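Local structure of N-alpha-acetyltransferase 35, NatC auxiliary subunit (6YGA) at residues Y460-Y471 and H585-N593. The protein serves as the auxiliary subunit of the NatC N-terminal acetyltransferase complex, which acetylates the N-terminal methionine of the L-A virus Gag protein. Numbering follows the deposited sequence. Where two conformers were deposited one is given.
Sequences YKPFEAYSMFWY and HNLRFKPFN. With EDO (1,2-ethanediol), chain C.
A side-on salt bridge and an aromatic cluster join the start of helix 465-506 to the end of helix 581-588 and the 3-10 turn 590-592, within the TPR-like region of this subunit. R588 grips E464 with two nitrogens. NE donates to OE2 of E464 at 2.9 Å. OE2 lies close to the guanidinium plane, but NE approaches it from well above the carboxylate plane. NH2 of R588 reaches the syn lone pair of E464 OE1 at 3.1 Å. The anti lone pair of that oxygen takes the backbone N-H of K461, almost straight at 170°, so OE1 is held by two donors. The arginine chain bends at chi2 and chi3, which curls its head back beside Y460. There the edge of the Y460 ring points at the guanidinium face, with CD1 3.7 Å from R588 CZ. NH2 of R588 also bonds R137 O of the N-alpha-acetyltransferase 30 chain, so the buried pair lies at the subunit interface. NH1 binds O1 of an ethanediol, probably from the crystallisation liquor. Further along, the selenium of M468 (selenomethionine) makes an oblique Met-aromatic contact with F589, 4.2 Å from the ring centroid. F589 then turns its edge to the face of Y471 in a T-shaped pair, planes at 85°. F606 of helix 603-613 also meets the F589 ring. Y471 has CG anti to its backbone nitrogen (chi1 179°) and extends to F592, placing CE2 over the centre of that ring. One water at the F589 ring edge bridges S467 OG (2.9 Å) and H585 ND1 (2.8 Å).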
# COMPACT_ATOMS: atom_id res chain seq x y z
N TYR B 460 -9.09 -5.56 13.06
CA TYR B 460 -10.12 -5.99 13.99
C TYR B 460 -9.98 -5.28 15.33
O TYR B 460 -8.88 -5.17 15.88
CB TYR B 460 -10.07 -7.50 14.20
CG TYR B 460 -9.94 -8.31 12.93
CD1 TYR B 460 -10.75 -8.03 11.82
CD2 TYR B 460 -9.01 -9.33 12.82
CE1 TYR B 460 -10.63 -8.77 10.66
CE2 TYR B 460 -8.88 -10.07 11.66
CZ TYR B 460 -9.70 -9.78 10.58
OH TYR B 460 -9.57 -10.52 9.43
N LYS B 461 -11.10 -4.82 15.86
CA LYS B 461 -11.10 -4.23 17.19
C LYS B 461 -11.14 -5.34 18.24
O LYS B 461 -11.52 -6.47 17.94
CB LYS B 461 -12.28 -3.28 17.35
CG LYS B 461 -12.13 -1.98 16.57
CD LYS B 461 -13.31 -1.05 16.81
CE LYS B 461 -13.40 -0.62 18.26
NZ LYS B 461 -12.16 0.06 18.72
N PRO B 462 -10.72 -5.04 19.48
CA PRO B 462 -10.70 -6.09 20.51
C PRO B 462 -12.01 -6.84 20.69
O PRO B 462 -11.98 -8.05 20.95
CB PRO B 462 -10.32 -5.31 21.78
CG PRO B 462 -9.46 -4.20 21.26
CD PRO B 462 -10.07 -3.80 19.94
N PHE B 463 -13.16 -6.18 20.55
CA PHE B 463 -14.42 -6.89 20.75
C PHE B 463 -14.71 -7.86 19.60
O PHE B 463 -15.49 -8.80 19.79
CB PHE B 463 -15.58 -5.91 20.93
CG PHE B 463 -16.06 -5.25 19.67
CD1 PHE B 463 -16.99 -5.86 18.84
CD2 PHE B 463 -15.61 -3.98 19.33
CE1 PHE B 463 -17.44 -5.24 17.69
CE2 PHE B 463 -16.06 -3.35 18.18
CZ PHE B 463 -16.97 -3.99 17.36
N GLU B 464 -14.09 -7.66 18.44
CA GLU B 464 -14.23 -8.57 17.31
C GLU B 464 -13.28 -9.75 17.38
O GLU B 464 -13.32 -10.61 16.50
CB GLU B 464 -13.98 -7.81 16.00
CG GLU B 464 -14.99 -6.71 15.70
CD GLU B 464 -14.68 -5.98 14.40
OE1 GLU B 464 -13.62 -5.31 14.32
OE2 GLU B 464 -15.49 -6.08 13.45
N ALA B 465 -12.42 -9.82 18.41
CA ALA B 465 -11.37 -10.84 18.42
C ALA B 465 -11.96 -12.25 18.48
O ALA B 465 -11.44 -13.16 17.83
CB ALA B 465 -10.43 -10.61 19.60
N TYR B 466 -13.02 -12.44 19.26
CA TYR B 466 -13.64 -13.76 19.34
C TYR B 466 -14.21 -14.19 17.99
O TYR B 466 -14.03 -15.34 17.57
CB TYR B 466 -14.73 -13.78 20.40
CG TYR B 466 -15.78 -14.83 20.12
CD1 TYR B 466 -15.52 -16.17 20.37
CD2 TYR B 466 -17.01 -14.49 19.59
CE1 TYR B 466 -16.47 -17.14 20.11
CE2 TYR B 466 -17.97 -15.45 19.32
CZ TYR B 466 -17.69 -16.77 19.58
OH TYR B 466 -18.64 -17.73 19.32
N SER B 467 -14.91 -13.28 17.30
CA SER B 467 -15.57 -13.66 16.05
C SER B 467 -14.56 -14.18 15.03
O SER B 467 -14.77 -15.23 14.41
CB SER B 467 -16.34 -12.47 15.49
OG SER B 467 -17.49 -12.21 16.27
N MSE B 468 -13.46 -13.46 14.85
CA MSE B 468 -12.46 -13.83 13.85
C MSE B 468 -11.65 -15.07 14.26
O MSE B 468 -11.46 -15.98 13.45
CB MSE B 468 -11.51 -12.66 13.60
CG MSE B 468 -12.19 -11.43 13.01
SE MSE B 468 -13.27 -11.84 11.44
CE MSE B 468 -11.91 -12.71 10.34
N PHE B 469 -11.20 -15.10 15.51
CA PHE B 469 -10.41 -16.24 15.96
C PHE B 469 -11.23 -17.52 15.96
O PHE B 469 -10.72 -18.59 15.60
CB PHE B 469 -9.81 -15.97 17.34
CG PHE B 469 -8.53 -15.20 17.30
CD1 PHE B 469 -7.52 -15.55 16.41
CD2 PHE B 469 -8.33 -14.11 18.13
CE1 PHE B 469 -6.33 -14.83 16.37
CE2 PHE B 469 -7.15 -13.40 18.10
CZ PHE B 469 -6.15 -13.76 17.21
N TRP B 470 -12.51 -17.44 16.34
CA TRP B 470 -13.33 -18.65 16.31
C TRP B 470 -13.67 -19.04 14.88
O TRP B 470 -13.76 -20.23 14.56
CB TRP B 470 -14.60 -18.47 17.13
CG TRP B 470 -15.44 -19.71 17.10
CD1 TRP B 470 -15.28 -20.82 17.87
CD2 TRP B 470 -16.55 -19.97 16.24
NE1 TRP B 470 -16.22 -21.76 17.54
CE2 TRP B 470 -17.02 -21.26 16.55
CE3 TRP B 470 -17.20 -19.24 15.24
CZ2 TRP B 470 -18.11 -21.84 15.90
CZ3 TRP B 470 -18.28 -19.81 14.60
CH2 TRP B 470 -18.72 -21.10 14.93
N TYR B 471 -13.87 -18.05 14.00
CA TYR B 471 -14.13 -18.37 12.60
C TYR B 471 -12.93 -19.05 11.96
O TYR B 471 -13.08 -19.98 11.17
CB TYR B 471 -14.51 -17.11 11.83
CG TYR B 471 -14.77 -17.34 10.36
CD1 TYR B 471 -15.81 -18.16 9.94
CD2 TYR B 471 -13.97 -16.75 9.40
CE1 TYR B 471 -16.05 -18.38 8.60
CE2 TYR B 471 -14.20 -16.96 8.05
CZ TYR B 471 -15.24 -17.77 7.66
OH TYR B 471 -15.47 -17.99 6.32
N HIS B 585 -21.88 -7.26 12.43
CA HIS B 585 -21.33 -8.61 12.28
C HIS B 585 -21.35 -9.06 10.82
O HIS B 585 -20.37 -9.65 10.34
CB HIS B 585 -22.11 -9.60 13.14
CG HIS B 585 -21.80 -11.03 12.84
ND1 HIS B 585 -20.77 -11.71 13.45
CD2 HIS B 585 -22.36 -11.90 11.97
CE1 HIS B 585 -20.72 -12.95 12.98
NE2 HIS B 585 -21.68 -13.08 12.07
N ASN B 586 -22.45 -8.81 10.11
CA ASN B 586 -22.53 -9.27 8.72
C ASN B 586 -21.55 -8.53 7.83
O ASN B 586 -20.98 -9.11 6.90
CB ASN B 586 -23.96 -9.10 8.20
CG ASN B 586 -24.94 -10.03 8.88
OD1 ASN B 586 -24.55 -11.05 9.46
ND2 ASN B 586 -26.22 -9.70 8.80
N LEU B 587 -21.35 -7.23 8.09
CA LEU B 587 -20.40 -6.46 7.31
C LEU B 587 -18.98 -7.01 7.46
O LEU B 587 -18.22 -7.04 6.49
CB LEU B 587 -20.45 -4.99 7.74
CG LEU B 587 -19.46 -4.05 7.05
CD1 LEU B 587 -19.80 -3.90 5.57
CD2 LEU B 587 -19.42 -2.70 7.75
N ARG B 588 -18.62 -7.43 8.67
CA ARG B 588 -17.26 -7.93 8.90
C ARG B 588 -17.01 -9.21 8.12
O ARG B 588 -15.91 -9.41 7.59
CB ARG B 588 -17.04 -8.15 10.40
CG ARG B 588 -15.81 -8.99 10.75
CD ARG B 588 -14.53 -8.31 10.31
NE ARG B 588 -14.30 -7.06 11.03
CZ ARG B 588 -13.60 -6.04 10.55
NH1 ARG B 588 -13.08 -6.11 9.33
NH2 ARG B 588 -13.44 -4.94 11.28
N PHE B 589 -18.02 -10.06 8.00
CA PHE B 589 -17.90 -11.35 7.34
C PHE B 589 -18.43 -11.34 5.91
O PHE B 589 -18.58 -12.40 5.30
CB PHE B 589 -18.60 -12.43 8.17
CG PHE B 589 -17.92 -12.72 9.47
CD1 PHE B 589 -18.23 -11.99 10.61
CD2 PHE B 589 -16.96 -13.72 9.56
CE1 PHE B 589 -17.60 -12.26 11.81
CE2 PHE B 589 -16.33 -13.99 10.75
CZ PHE B 589 -16.64 -13.26 11.88
N LYS B 590 -18.72 -10.15 5.37
CA LYS B 590 -19.12 -10.04 3.97
C LYS B 590 -18.17 -10.73 2.99
O LYS B 590 -18.68 -11.35 2.04
CB LYS B 590 -19.27 -8.55 3.62
CG LYS B 590 -19.78 -8.25 2.21
CD LYS B 590 -19.96 -6.75 2.03
CE LYS B 590 -20.59 -6.40 0.69
NZ LYS B 590 -19.68 -6.70 -0.45
N PRO B 591 -16.84 -10.69 3.14
CA PRO B 591 -15.99 -11.38 2.15
C PRO B 591 -16.24 -12.88 2.05
O PRO B 591 -15.94 -13.47 1.01
CB PRO B 591 -14.57 -11.10 2.65
CG PRO B 591 -14.68 -9.84 3.39
CD PRO B 591 -16.02 -9.88 4.06
N PHE B 592 -16.76 -13.52 3.10
CA PHE B 592 -16.98 -14.96 3.08
C PHE B 592 -18.43 -15.32 2.81
O PHE B 592 -18.80 -16.49 2.91
CB PHE B 592 -16.53 -15.57 4.41
CG PHE B 592 -15.28 -14.94 4.98
CD1 PHE B 592 -14.02 -15.34 4.56
CD2 PHE B 592 -15.36 -13.96 5.96
CE1 PHE B 592 -12.87 -14.77 5.08
CE2 PHE B 592 -14.22 -13.38 6.49
CZ PHE B 592 -12.98 -13.79 6.05
N ASN B 593 -19.26 -14.33 2.46
CA ASN B 593 -20.70 -14.56 2.43
C ASN B 593 -21.12 -15.40 1.23
O ASN B 593 -22.10 -16.16 1.32
CB ASN B 593 -21.43 -13.21 2.43
CG ASN B 593 -22.90 -13.36 2.71
OD1 ASN B 593 -23.33 -14.30 3.38
ND2 ASN B 593 -23.69 -12.42 2.19
C1 EDO C . -13.47 -7.80 6.19
O1 EDO C . -12.83 -8.15 7.42
C2 EDO C . -12.47 -7.16 5.24
O2 EDO C . -12.01 -5.92 5.78
O HOH W 1 -18.97 -10.19 14.90